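PDB 6GMF: putative cytochrome P450 hydroxylase from Chondromyces apiculatus DSM 436, which binds heme b and works as a cytochrome P450 monooxygenase on terpenes, probably inserting one atom of molecular oxygen into its substrate. Local coordinates for residues 245-250 with 367-372; 126-131 with 387-392; 362-367 with 392-397; 18-23 with 307-312; 112-117 with 354-359. All blocks are in the same frame, centred on the assembly; numbering follows the deposited sequence.

Contact 1: residues 245-250 with 367-372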
# COMPACT_ATOMS: atom_id res chain seq x y z
N ALA A 245 -11.82 -0.81 -3.83
CA ALA A 245 -13.10 -0.72 -3.14
C ALA A 245 -14.16 -0.35 -4.17
O ALA A 245 -15.24 -0.92 -4.14
CB ALA A 245 -13.01 0.31 -2.06
N LEU A 246 -13.84 0.60 -5.04
CA LEU A 246 -14.84 1.07 -6.05
C LEU A 246 -15.14 -0.07 -7.03
O LEU A 246 -16.29 -0.23 -7.49
CB LEU A 246 -14.32 2.33 -6.75
CG LEU A 246 -14.31 3.54 -5.83
CD1 LEU A 246 -13.64 4.72 -6.49
CD2 LEU A 246 -15.72 3.89 -5.35
N VAL A 247 -14.12 -0.86 -7.37
CA VAL A 247 -14.29 -2.01 -8.25
C VAL A 247 -15.18 -3.05 -7.55
O VAL A 247 -16.18 -3.52 -8.15
CB VAL A 247 -12.95 -2.63 -8.70
CG1 VAL A 247 -13.16 -4.01 -9.32
CG2 VAL A 247 -12.18 -1.75 -9.68
N ALA A 248 -14.87 -3.40 -6.30
CA ALA A 248 -15.64 -4.41 -5.55
C ALA A 248 -17.09 -3.92 -5.38
O ALA A 248 -18.05 -4.68 -5.52
CB ALA A 248 -14.97 -4.71 -4.24
N LEU A 249 -17.27 -2.66 -5.03
CA LEU A 249 -18.63 -2.19 -4.74
C LEU A 249 -19.43 -2.17 -6.03
O LEU A 249 -20.61 -2.59 -5.99
CB LEU A 249 -18.60 -0.81 -4.09
CG LEU A 249 -18.10 -0.81 -2.66
CD1 LEU A 249 -17.77 0.60 -2.21
CD2 LEU A 249 -19.08 -1.46 -1.72
N THR A 250 -18.80 -1.79 -7.16
CA THR A 250 -19.56 -1.72 -8.45
C THR A 250 -19.85 -3.12 -8.98
O THR A 250 -20.86 -3.31 -9.69
CB THR A 250 -18.93 -0.80 -9.50
OG1 THR A 250 -17.57 -1.16 -9.72
CG2 THR A 250 -19.03 0.66 -9.08
N ILE A 367 -23.74 4.70 -8.83
CA ILE A 367 -22.39 4.60 -9.34
C ILE A 367 -22.28 3.30 -10.13
O ILE A 367 -22.60 2.23 -9.60
CB ILE A 367 -21.37 4.65 -8.19
CG1 ILE A 367 -21.57 5.89 -7.33
CG2 ILE A 367 -19.95 4.55 -8.72
CD1 ILE A 367 -21.09 5.76 -5.89
N GLN A 368 -21.75 3.39 -11.35
CA GLN A 368 -21.55 2.25 -12.21
C GLN A 368 -20.21 2.42 -12.89
O GLN A 368 -19.77 3.55 -13.07
CB GLN A 368 -22.63 2.14 -13.28
CG GLN A 368 -24.01 1.86 -12.72
CD GLN A 368 -24.84 1.08 -13.71
OE1 GLN A 368 -24.68 1.21 -14.93
NE2 GLN A 368 -25.72 0.23 -13.19
N ARG A 369 -19.61 1.31 -13.30
CA ARG A 369 -18.48 1.38 -14.15
C ARG A 369 -18.98 1.65 -15.56
O ARG A 369 -20.05 1.22 -15.95
CB ARG A 369 -17.64 0.10 -14.10
CG ARG A 369 -17.01 -0.18 -12.74
CD ARG A 369 -15.82 -1.10 -12.93
NE ARG A 369 -16.26 -2.42 -13.38
CZ ARG A 369 -16.52 -3.44 -12.57
NH1 ARG A 369 -16.67 -3.24 -11.26
NH2 ARG A 369 -16.60 -4.67 -13.08
N VAL A 370 -18.16 2.32 -16.35
CA VAL A 370 -18.41 2.41 -17.79
C VAL A 370 -18.23 1.02 -18.40
O VAL A 370 -19.07 0.57 -19.20
CB VAL A 370 -17.52 3.46 -18.46
CG1 VAL A 370 -17.63 3.36 -19.98
CG2 VAL A 370 -17.87 4.88 -17.97
N SER A 371 -17.18 0.31 -17.98
CA SER A 371 -16.79 -0.98 -18.54
C SER A 371 -16.95 -2.08 -17.49
O SER A 371 -16.60 -1.90 -16.33
CB SER A 371 -15.38 -0.90 -19.04
OG SER A 371 -14.91 -2.16 -19.51
N GLN A 372 -17.45 -3.24 -17.90
CA GLN A 372 -17.53 -4.39 -16.98
C GLN A 372 -16.11 -4.90 -16.73
O GLN A 372 -15.78 -5.32 -15.62
CB GLN A 372 -18.45 -5.47 -17.57
CG GLN A 372 -18.78 -6.62 -16.61
CD GLN A 372 -17.77 -7.74 -16.65
OE1 GLN A 372 -17.60 -8.51 -15.70
NE2 GLN A 372 -17.07 -7.83 -17.76
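V247 and T250 of helix 220-251 are both met by R369, which lies on strand 368-369. In the cytochrome P450 fold this is the far end of the long central helix, docked against an edge strand of a small three-stranded antiparallel sheet. L246 comes first along the helix and contributes mainly its carbonyl, which takes the hydroxyl of T250 (OG1 to L246 O 2.7 Å) as well as the backbone N-H of the same residue. One turn of the helix is therefore doubly tied. V247 follows, its O lying near the plane of the R369 guanidinium, at the edge, 3.2 Å from NH1. T250 does most of the touching. Its OG1 is held between the backbone N and carbonyl carbon (chi1 54°), within reach of L246 O; having given its proton there, it accepts from R369 NH1 at 2.7 Å. That bond is bent, 138° at the hydrogen, and OG1 sits 20° out of the guanidinium plane. The other branch of T250, CG2, packs on I367 CG2 at 4.0 Å, the two side chains crossing at about a right angle. A methionine in place of R369 would probably leave T250 OG1 without its donor and D251 without the positive charge that now pairs with it. The guanidinium is also fixed by the loop that follows its strand: the chain bends at CG-CD, R369 NE donates to S371 O at 3.0 Å, in the carbonyl plane, and R369 NH2 reaches Q372 O at 2.7 Å.

Contact 2: residues 126-131 with 387-392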
# COMPACT_ATOMS: atom_id res chain seq x y z
N THR A 126 -19.83 11.30 -16.22
CA THR A 126 -18.76 10.31 -16.17
C THR A 126 -17.49 10.96 -15.62
O THR A 126 -17.19 12.14 -15.89
CB THR A 126 -18.51 9.71 -17.56
OG1 THR A 126 -19.66 8.97 -17.98
CG2 THR A 126 -17.39 8.71 -17.64
N PHE A 127 -16.69 10.19 -14.87
CA PHE A 127 -15.37 10.67 -14.48
C PHE A 127 -14.40 9.49 -14.40
O PHE A 127 -14.82 8.32 -14.31
CB PHE A 127 -15.42 11.42 -13.16
CG PHE A 127 -15.79 10.59 -11.95
CD1 PHE A 127 -17.12 10.34 -11.66
CD2 PHE A 127 -14.83 10.09 -11.09
CE1 PHE A 127 -17.48 9.57 -10.56
CE2 PHE A 127 -15.19 9.33 -9.98
CZ PHE A 127 -16.51 9.04 -9.74
N GLU A 128 -13.10 9.81 -14.48
CA GLU A 128 -12.08 8.83 -14.35
C GLU A 128 -11.58 8.82 -12.90
O GLU A 128 -10.93 9.75 -12.44
CB GLU A 128 -11.00 9.09 -15.39
CG GLU A 128 -10.22 7.85 -15.74
CD GLU A 128 -9.25 7.53 -14.63
OE1 GLU A 128 -8.30 8.31 -14.46
OE2 GLU A 128 -9.47 6.51 -13.96
N ALA A 129 -11.97 7.77 -12.17
CA ALA A 129 -11.81 7.79 -10.71
C ALA A 129 -10.36 7.81 -10.28
O ALA A 129 -10.09 8.30 -9.20
CB ALA A 129 -12.53 6.61 -10.12
N THR A 130 -9.44 7.26 -11.07
CA THR A 130 -8.05 7.21 -10.63
C THR A 130 -7.47 8.63 -10.66
O THR A 130 -7.11 9.18 -9.64
CB THR A 130 -7.21 6.19 -11.39
OG1 THR A 130 -7.06 6.56 -12.77
CG2 THR A 130 -7.76 4.80 -11.23
N VAL A 131 -7.45 9.27 -11.83
CA VAL A 131 -6.80 10.57 -11.92
C VAL A 131 -7.54 11.59 -11.06
O VAL A 131 -6.91 12.48 -10.49
CB VAL A 131 -6.75 11.03 -13.39
CG1 VAL A 131 -6.38 12.50 -13.52
CG2 VAL A 131 -5.84 10.11 -14.17
N THR A 387 -6.95 2.48 -14.88
CA THR A 387 -7.95 3.51 -15.08
C THR A 387 -9.27 2.94 -14.56
O THR A 387 -9.43 1.71 -14.52
CB THR A 387 -8.03 3.87 -16.57
OG1 THR A 387 -8.94 4.95 -16.74
CG2 THR A 387 -8.52 2.71 -17.40
N LEU A 388 -10.20 3.81 -14.13
CA LEU A 388 -11.48 3.38 -13.64
C LEU A 388 -12.53 4.42 -13.99
O LEU A 388 -12.99 5.21 -13.15
CB LEU A 388 -11.42 3.12 -12.13
CG LEU A 388 -12.68 2.47 -11.53
CD1 LEU A 388 -12.87 1.09 -12.13
CD2 LEU A 388 -12.64 2.37 -10.01
N PRO A 389 -12.97 4.45 -15.28
CA PRO A 389 -14.06 5.31 -15.69
C PRO A 389 -15.33 4.86 -14.98
O PRO A 389 -15.70 3.67 -15.09
CB PRO A 389 -14.09 5.12 -17.21
CG PRO A 389 -12.71 4.69 -17.57
CD PRO A 389 -12.36 3.75 -16.42
N LEU A 390 -16.00 5.80 -14.29
CA LEU A 390 -17.23 5.59 -13.60
C LEU A 390 -18.35 6.51 -14.14
O LEU A 390 -18.12 7.67 -14.52
CB LEU A 390 -17.01 5.94 -12.13
CG LEU A 390 -16.69 4.80 -11.16
CD1 LEU A 390 -16.18 3.51 -11.80
CD2 LEU A 390 -15.86 5.26 -9.99
N ARG A 391 -19.59 6.03 -14.03
CA ARG A 391 -20.76 6.82 -14.35
C ARG A 391 -21.45 7.13 -13.02
O ARG A 391 -21.75 6.22 -12.27
CB ARG A 391 -21.62 6.04 -15.35
CG ARG A 391 -23.04 6.55 -15.60
CD ARG A 391 -23.71 5.68 -16.67
NE ARG A 391 -22.78 5.18 -17.69
CZ ARG A 391 -22.37 5.88 -18.75
NH1 ARG A 391 -22.83 7.10 -18.97
NH2 ARG A 391 -21.49 5.36 -19.59
N ALA A 392 -21.60 8.43 -12.71
CA ALA A 392 -22.36 8.87 -11.57
C ALA A 392 -22.58 10.39 -11.67
O ALA A 392 -21.83 11.11 -12.35
CB ALA A 392 -21.65 8.53 -10.29
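E128 stretches across to T387 and L388, and its side chain can be followed outward atom by atom. From CB, CG runs anti to the backbone N (chi1 -156°), which carries it to 3.3 Å from T387 OG1. The chain then bends at chi2, bringing the carboxylate to the first N-H groups of the helix. OE2 takes two N-H groups from opposite faces of the carboxylate plane: L388 N at 2.8 Å in a nearly straight bond (171°), on the anti side, and T130 N at 3.0 Å from well above the plane. OE1 accepts V131 N at 2.9 Å, also from above. E128 is thus the N-cap of helix 129-134, and the same carboxylate ties the start of that helix to the loop before strand 389-391.

Strands 126-128 and 389-391 run antiparallel in the small sheet that P450s carry beside the helical core, with 389-391 as its middle strand. F127 and L390 are the hydrogen-bonded pair: L390 N gives to F127 O at 2.8 Å, and F127 N returns a bond to L390 O. Beyond the last bridge, A129 N at the start of the helix donates to L388 O at 2.9 Å from above the carbonyl plane. F127 and L390 also meet through their side chains on one face of the sheet. L390 CB lies over the phenyl ring, 4.2 Å from its centroid and 22° off the normal, in a CH-pi contact. L390 CD2 fills the corner between F127 CZ and A129 CB, 3.6 Å from the latter, while A392 CB comes up at the ring's edge.

Contact 3: residues 362-367 with 392-397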
# COMPACT_ATOMS: atom_id res chain seq x y z
N ALA A 362 -21.77 9.30 -0.17
CA ALA A 362 -22.81 10.26 0.26
C ALA A 362 -23.19 11.18 -0.90
O ALA A 362 -24.34 11.47 -1.12
CB ALA A 362 -22.32 11.06 1.43
N ARG A 363 -22.19 11.67 -1.65
CA ARG A 363 -22.44 12.70 -2.64
C ARG A 363 -22.78 12.17 -4.03
O ARG A 363 -23.37 12.88 -4.81
CB ARG A 363 -21.25 13.65 -2.67
CG ARG A 363 -21.17 14.47 -1.40
CD ARG A 363 -20.03 15.45 -1.44
NE ARG A 363 -20.21 16.46 -2.47
CZ ARG A 363 -19.25 17.28 -2.87
NH1 ARG A 363 -18.09 17.30 -2.22
NH2 ARG A 363 -19.45 18.08 -3.90
N LEU A 364 -22.37 10.95 -4.37
CA LEU A 364 -22.65 10.42 -5.71
C LEU A 364 -23.93 9.59 -5.63
O LEU A 364 -24.10 8.84 -4.68
CB LEU A 364 -21.49 9.55 -6.20
CG LEU A 364 -20.34 10.24 -6.93
CD1 LEU A 364 -19.83 11.46 -6.20
CD2 LEU A 364 -19.20 9.27 -7.18
N GLY A 365 -24.79 9.72 -6.65
CA GLY A 365 -25.98 8.88 -6.80
C GLY A 365 -25.58 7.48 -7.18
O GLY A 365 -24.59 6.98 -6.65
N ASP A 366 -26.35 6.84 -8.05
CA ASP A 366 -26.01 5.55 -8.60
C ASP A 366 -24.62 5.62 -9.24
O ASP A 366 -24.35 6.51 -10.07
CB ASP A 366 -27.01 5.10 -9.66
CG ASP A 366 -28.39 4.76 -9.13
OD1 ASP A 366 -28.59 4.82 -7.88
OD2 ASP A 366 -29.26 4.44 -9.97
N ILE A 367 -23.74 4.70 -8.83
CA ILE A 367 -22.39 4.60 -9.34
C ILE A 367 -22.28 3.30 -10.13
O ILE A 367 -22.60 2.23 -9.60
CB ILE A 367 -21.37 4.65 -8.19
CG1 ILE A 367 -21.57 5.89 -7.33
CG2 ILE A 367 -19.95 4.55 -8.72
CD1 ILE A 367 -21.09 5.76 -5.89
N ALA A 392 -21.60 8.43 -12.71
CA ALA A 392 -22.36 8.87 -11.57
C ALA A 392 -22.58 10.39 -11.67
O ALA A 392 -21.83 11.11 -12.35
CB ALA A 392 -21.65 8.53 -10.29
N THR A 393 -23.61 10.82 -10.93
CA THR A 393 -24.05 12.20 -10.77
C THR A 393 -23.65 12.71 -9.39
O THR A 393 -23.97 12.07 -8.40
CB THR A 393 -25.58 12.34 -10.77
OG1 THR A 393 -26.15 11.50 -9.75
CG2 THR A 393 -26.23 11.97 -12.09
N VAL A 394 -23.08 13.92 -9.33
CA VAL A 394 -22.67 14.50 -8.06
C VAL A 394 -23.83 15.31 -7.46
O VAL A 394 -24.60 15.96 -8.19
CB VAL A 394 -21.42 15.36 -8.25
CG1 VAL A 394 -20.82 15.78 -6.91
CG2 VAL A 394 -20.38 14.65 -9.10
N ALA A 395 -23.95 15.23 -6.13
CA ALA A 395 -24.69 16.19 -5.30
C ALA A 395 -23.66 17.00 -4.49
O ALA A 395 -22.76 16.43 -3.88
CB ALA A 395 -25.66 15.46 -4.40
N SER A 396 -23.80 18.34 -4.51
CA SER A 396 -22.85 19.26 -3.87
C SER A 396 -22.66 18.90 -2.39
O SER A 396 -23.50 18.21 -1.78
CB SER A 396 -23.26 20.71 -4.06
OG SER A 396 -24.47 21.02 -3.39
N ALA A 397 -21.54 19.37 -1.82
CA ALA A 397 -21.06 18.98 -0.48
C ALA A 397 -22.09 19.40 0.57
O ALA A 397 -22.21 18.75 1.60
CB ALA A 397 -19.71 19.60 -0.20
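L364 and V394 form a single backbone bridge between two segments that run in nearly opposite directions, 170° apart end to end. Hydrogen bonds lie on both sides of it: A395 N donates to R363 O at 2.8 Å, and G365 N donates to T393 O at 3.0 Å. T393 O also receives the CA-H of L364, so this carbonyl is met twice by segment 362-367. The bridge lies where helix 346-363, the L helix of the P450 fold, unwinds toward strand 368-369, and it pins the C-terminal tail alongside.

R363 is the side chain that grips the tail. Its NE gives a straight bond (171°) to A395 O at 2.9 Å, with the oxygen lying in the guanidinium plane. The chain bends about CG-CD (chi3 65°), which brings NE round to this carbonyl. Its two outer nitrogens face helix 107-119, where NH2 forms a salt bridge with D119 and NH1 bonds to H115 O. The backbone N of the poorly ordered A397 lies over one guanidinium face, and its CB is 3.5 Å from R363 NH1. At the other end A392 points its methyl into the turn: CB stands 4.0 Å from L364 CG, equally far from I367 CG1, and 3.4 Å from the carbonyl oxygen of D366.

Contact 4: residues 18-23 with 307-312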
# COMPACT_ATOMS: atom_id res chain seq x y z
N ALA A 18 -6.98 -17.31 -9.21
CA ALA A 18 -7.07 -18.64 -9.79
C ALA A 18 -5.73 -19.39 -9.62
O ALA A 18 -5.69 -20.53 -9.10
CB ALA A 18 -7.49 -18.51 -11.24
N LEU A 19 -4.63 -18.70 -9.97
CA LEU A 19 -3.30 -19.19 -9.69
C LEU A 19 -3.15 -19.49 -8.19
O LEU A 19 -2.61 -20.54 -7.83
CB LEU A 19 -2.26 -18.18 -10.16
CG LEU A 19 -0.84 -18.40 -9.62
CD1 LEU A 19 -0.20 -19.62 -10.25
CD2 LEU A 19 0.02 -17.17 -9.84
N PHE A 20 -3.57 -18.55 -7.33
CA PHE A 20 -3.31 -18.70 -5.90
C PHE A 20 -4.02 -19.95 -5.38
O PHE A 20 -3.48 -20.67 -4.57
CB PHE A 20 -3.71 -17.45 -5.11
CG PHE A 20 -2.96 -16.18 -5.49
CD1 PHE A 20 -1.69 -16.20 -6.06
CD2 PHE A 20 -3.52 -14.95 -5.22
CE1 PHE A 20 -1.02 -15.03 -6.35
CE2 PHE A 20 -2.86 -13.78 -5.52
CZ PHE A 20 -1.59 -13.82 -6.06
N ALA A 21 -5.26 -20.18 -5.80
CA ALA A 21 -6.00 -21.31 -5.34
C ALA A 21 -5.34 -22.60 -5.81
O ALA A 21 -5.30 -23.53 -5.06
CB ALA A 21 -7.41 -21.23 -5.85
N GLU A 22 -4.83 -22.60 -7.04
CA GLU A 22 -4.19 -23.78 -7.58
C GLU A 22 -2.92 -24.06 -6.77
O GLU A 22 -2.65 -25.20 -6.39
CB GLU A 22 -3.92 -23.64 -9.07
CG GLU A 22 -3.33 -24.89 -9.69
CD GLU A 22 -4.23 -26.12 -9.77
OE1 GLU A 22 -5.25 -26.22 -9.02
OE2 GLU A 22 -3.88 -27.01 -10.57
N LEU A 23 -2.16 -23.00 -6.46
CA LEU A 23 -0.94 -23.13 -5.68
C LEU A 23 -1.26 -23.71 -4.30
O LEU A 23 -0.62 -24.66 -3.85
CB LEU A 23 -0.25 -21.78 -5.54
CG LEU A 23 0.95 -21.76 -4.60
CD1 LEU A 23 2.04 -22.71 -5.09
CD2 LEU A 23 1.50 -20.36 -4.46
N LEU A 307 2.57 -14.48 -0.15
CA LEU A 307 1.49 -14.00 -1.00
C LEU A 307 0.35 -13.59 -0.08
O LEU A 307 -0.48 -14.43 0.26
CB LEU A 307 1.03 -15.11 -1.94
CG LEU A 307 2.11 -15.65 -2.90
CD1 LEU A 307 1.54 -16.79 -3.74
CD2 LEU A 307 2.62 -14.57 -3.81
N LEU A 308 0.42 -12.35 0.40
CA LEU A 308 -0.63 -11.82 1.30
C LEU A 308 -2.03 -12.04 0.69
O LEU A 308 -2.98 -12.38 1.44
CB LEU A 308 -0.39 -10.33 1.52
CG LEU A 308 0.98 -9.95 2.08
CD1 LEU A 308 1.01 -8.47 2.30
CD2 LEU A 308 1.30 -10.71 3.33
N ALA A 309 -2.15 -11.84 -0.62
CA ALA A 309 -3.47 -11.87 -1.26
C ALA A 309 -3.97 -13.32 -1.23
O ALA A 309 -5.15 -13.56 -1.10
CB ALA A 309 -3.36 -11.37 -2.66
N SER A 310 -3.06 -14.27 -1.47
CA SER A 310 -3.40 -15.71 -1.40
C SER A 310 -3.88 -16.11 0.00
O SER A 310 -4.87 -16.83 0.16
CB SER A 310 -2.27 -16.56 -1.81
OG SER A 310 -2.68 -17.94 -1.83
N ALA A 311 -3.13 -15.70 1.03
CA ALA A 311 -3.46 -15.94 2.43
C ALA A 311 -4.87 -15.38 2.71
O ALA A 311 -5.70 -16.04 3.36
CB ALA A 311 -2.43 -15.28 3.32
N ASN A 312 -5.15 -14.19 2.15
CA ASN A 312 -6.43 -13.48 2.44
C ASN A 312 -7.59 -14.14 1.71
O ASN A 312 -8.75 -13.86 2.01
CB ASN A 312 -6.33 -12.00 2.11
CG ASN A 312 -5.44 -11.27 3.09
OD1 ASN A 312 -5.24 -11.77 4.19
ND2 ASN A 312 -5.00 -10.07 2.72
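The F20 side chain meets L307, A309 and S310, joining helix 16-26, the A helix of the P450 fold, to the short helix 308-312, the K' helix. Ring atom CD1 meets L307 CD1 at 4.0 Å, while CE2, across the ring, rests 3.8 Å from A309 CB. Nearer the backbone, F20 CB sits 3.5 Å from S310 OG. One turn on, L23 adds its CD2, 3.6 Å from L307 CD1, so L307 CD1 is touched by both F20 and L23. No hydrogen bond joins the two segments; the contact is buried and essentially apolar.

The second shell fixes these groups. L307 is the N-cap of helix 308-312 and is backbone-bonded to V40 of strand 38-40, which ties the packing to the larger sheet. Q281 touches both F20 and A309. L308 turns away from F20 and touches the heme, whereas the side chain of A309 stays about 10 Å from it. The hydroxyl of S310 lies anti to its backbone N (chi1 -176°), and although it brushes F20, its polar partners lie beyond both segments: OG is hydrogen-bonded with G41 O and R24 NH1.

Contact 5: residues 112-117 with 354-359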
# COMPACT_ATOMS: atom_id res chain seq x y z
N ASP A 112 -11.98 17.43 4.11
CA ASP A 112 -12.01 18.62 3.24
C ASP A 112 -11.42 18.26 1.88
O ASP A 112 -11.92 18.70 0.90
CB ASP A 112 -11.29 19.80 3.89
CG ASP A 112 -12.14 20.55 4.90
OD1 ASP A 112 -13.33 20.31 4.95
OD2 ASP A 112 -11.58 21.35 5.61
N ILE A 113 -10.34 17.52 1.88
CA ILE A 113 -9.70 17.11 0.60
C ILE A 113 -10.69 16.23 -0.16
O ILE A 113 -10.85 16.42 -1.31
CB ILE A 113 -8.37 16.40 0.90
CG1 ILE A 113 -7.36 17.38 1.49
CG2 ILE A 113 -7.82 15.73 -0.33
CD1 ILE A 113 -6.13 16.73 2.01
N ALA A 114 -11.34 15.31 0.54
CA ALA A 114 -12.30 14.43 -0.13
C ALA A 114 -13.41 15.26 -0.78
O ALA A 114 -13.75 15.01 -1.90
CB ALA A 114 -12.84 13.42 0.85
N HIS A 115 -13.93 16.23 -0.06
CA HIS A 115 -15.02 17.07 -0.59
C HIS A 115 -14.53 17.87 -1.80
O HIS A 115 -15.27 17.99 -2.73
CB HIS A 115 -15.66 17.88 0.54
CG HIS A 115 -16.62 17.10 1.35
ND1 HIS A 115 -17.85 16.72 0.88
CD2 HIS A 115 -16.54 16.60 2.60
CE1 HIS A 115 -18.47 16.03 1.80
NE2 HIS A 115 -17.69 15.95 2.84
N GLU A 116 -13.32 18.39 -1.75
CA GLU A 116 -12.78 19.17 -2.89
C GLU A 116 -12.63 18.27 -4.11
O GLU A 116 -12.92 18.71 -5.20
CB GLU A 116 -11.37 19.65 -2.59
CG GLU A 116 -11.31 20.70 -1.54
CD GLU A 116 -9.90 21.19 -1.30
OE1 GLU A 116 -9.07 20.94 -2.16
OE2 GLU A 116 -9.65 21.79 -0.20
N LEU A 117 -12.15 17.06 -3.90
CA LEU A 117 -12.00 16.13 -5.05
C LEU A 117 -13.37 15.84 -5.64
O LEU A 117 -13.49 15.82 -6.83
CB LEU A 117 -11.28 14.86 -4.59
CG LEU A 117 -9.83 15.08 -4.20
CD1 LEU A 117 -9.24 13.83 -3.60
CD2 LEU A 117 -9.01 15.50 -5.41
N LYS A 354 -11.67 5.31 4.45
CA LYS A 354 -13.01 5.55 5.09
C LYS A 354 -13.55 6.91 4.65
O LYS A 354 -14.72 7.03 4.19
CB LYS A 354 -12.91 5.49 6.60
CG LYS A 354 -14.21 5.79 7.34
CD LYS A 354 -14.00 6.16 8.78
CE LYS A 354 -13.67 7.63 8.90
NZ LYS A 354 -13.91 8.16 10.27
N VAL A 355 -12.71 7.93 4.80
CA VAL A 355 -13.23 9.28 4.54
C VAL A 355 -13.58 9.43 3.06
O VAL A 355 -14.65 9.88 2.72
CB VAL A 355 -12.29 10.38 5.04
CG1 VAL A 355 -12.75 11.74 4.52
CG2 VAL A 355 -12.20 10.40 6.56
N MET A 356 -12.71 8.97 2.14
CA MET A 356 -12.97 9.17 0.74
C MET A 356 -14.23 8.40 0.33
O MET A 356 -15.06 8.92 -0.42
CB MET A 356 -11.79 8.72 -0.13
CG MET A 356 -11.84 9.17 -1.55
SD MET A 356 -11.70 10.96 -1.70
CE MET A 356 -13.37 11.40 -2.19
N LEU A 357 -14.38 7.17 0.82
CA LEU A 357 -15.55 6.40 0.44
C LEU A 357 -16.81 7.01 1.09
O LEU A 357 -17.87 7.05 0.44
CB LEU A 357 -15.35 4.94 0.84
CG LEU A 357 -14.34 4.18 -0.02
CD1 LEU A 357 -14.08 2.85 0.60
CD2 LEU A 357 -14.82 4.01 -1.47
N GLU A 358 -16.71 7.52 2.32
CA GLU A 358 -17.88 8.19 2.97
C GLU A 358 -18.36 9.36 2.10
O GLU A 358 -19.56 9.55 1.87
CB GLU A 358 -17.55 8.75 4.35
CG GLU A 358 -17.63 7.75 5.48
CD GLU A 358 -17.09 8.30 6.79
OE1 GLU A 358 -16.35 9.33 6.78
OE2 GLU A 358 -17.37 7.70 7.84
N VAL A 359 -17.41 10.14 1.58
CA VAL A 359 -17.77 11.31 0.79
C VAL A 359 -18.30 10.87 -0.58
O VAL A 359 -19.31 11.40 -1.08
CB VAL A 359 -16.57 12.27 0.72
CG1 VAL A 359 -16.82 13.44 -0.22
CG2 VAL A 359 -16.21 12.76 2.12
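Helices 107-119 and 346-363, the D and L helices of the P450 core, pack side by side around A114, V355, M356 and V359. Over these short stretches the axes run 9.0 Å apart at an angle of 41°, with A114 and M356 as the nearest CA pair. The methyl of A114 is ringed by three side chains: V355 CG1 at 4.0 Å, M356 CE at 3.7 Å and V359 CG2, also at 3.7 Å.

V359 lies against one face of the neighbouring H115 ring. Its CG1 is 3.8 Å from the imidazole centroid and 18° off the normal, a CH-pi contact, while its CG2 comes 3.6 Å from H115 NE2. A serine in place of H115 would probably uncover the V359 methyls on the side where the imidazole now lies and lose the CH-pi contact.

On the other flank, L117 CD1 touches M356 SD at 4.2 Å. M356 leaves its helix with CG anti to the backbone N and then bends at chi2 (65°), a course that folds the thioether back over A114 and sets CE 3.6 Å from A114 O.

In the fold
Contacts 1, 2 and 3 lie together on one side of the protein and are only partly buried, whereas contacts 4 and 5 are buried helix packing without a cross-segment hydrogen bond. Contacts 1 and 2 share one sheet, Q368 O meeting R391 N at 2.7 Å. Contact 3 shares A392 with contact 2 and I367 with contact 1. Contact 5 uses the same helix 346-363 as contact 3 and reaches contact 1 through L357, packed on A245 and L246. An arginine carries the hydrogen bond of contact 1; contacts 2 and 3 rest mainly on backbone bonds, with a capping glutamate and an arginine added. Contact 4 stands apart, its centre about 23 Å or more from the others; L308 in its segment touches the heme.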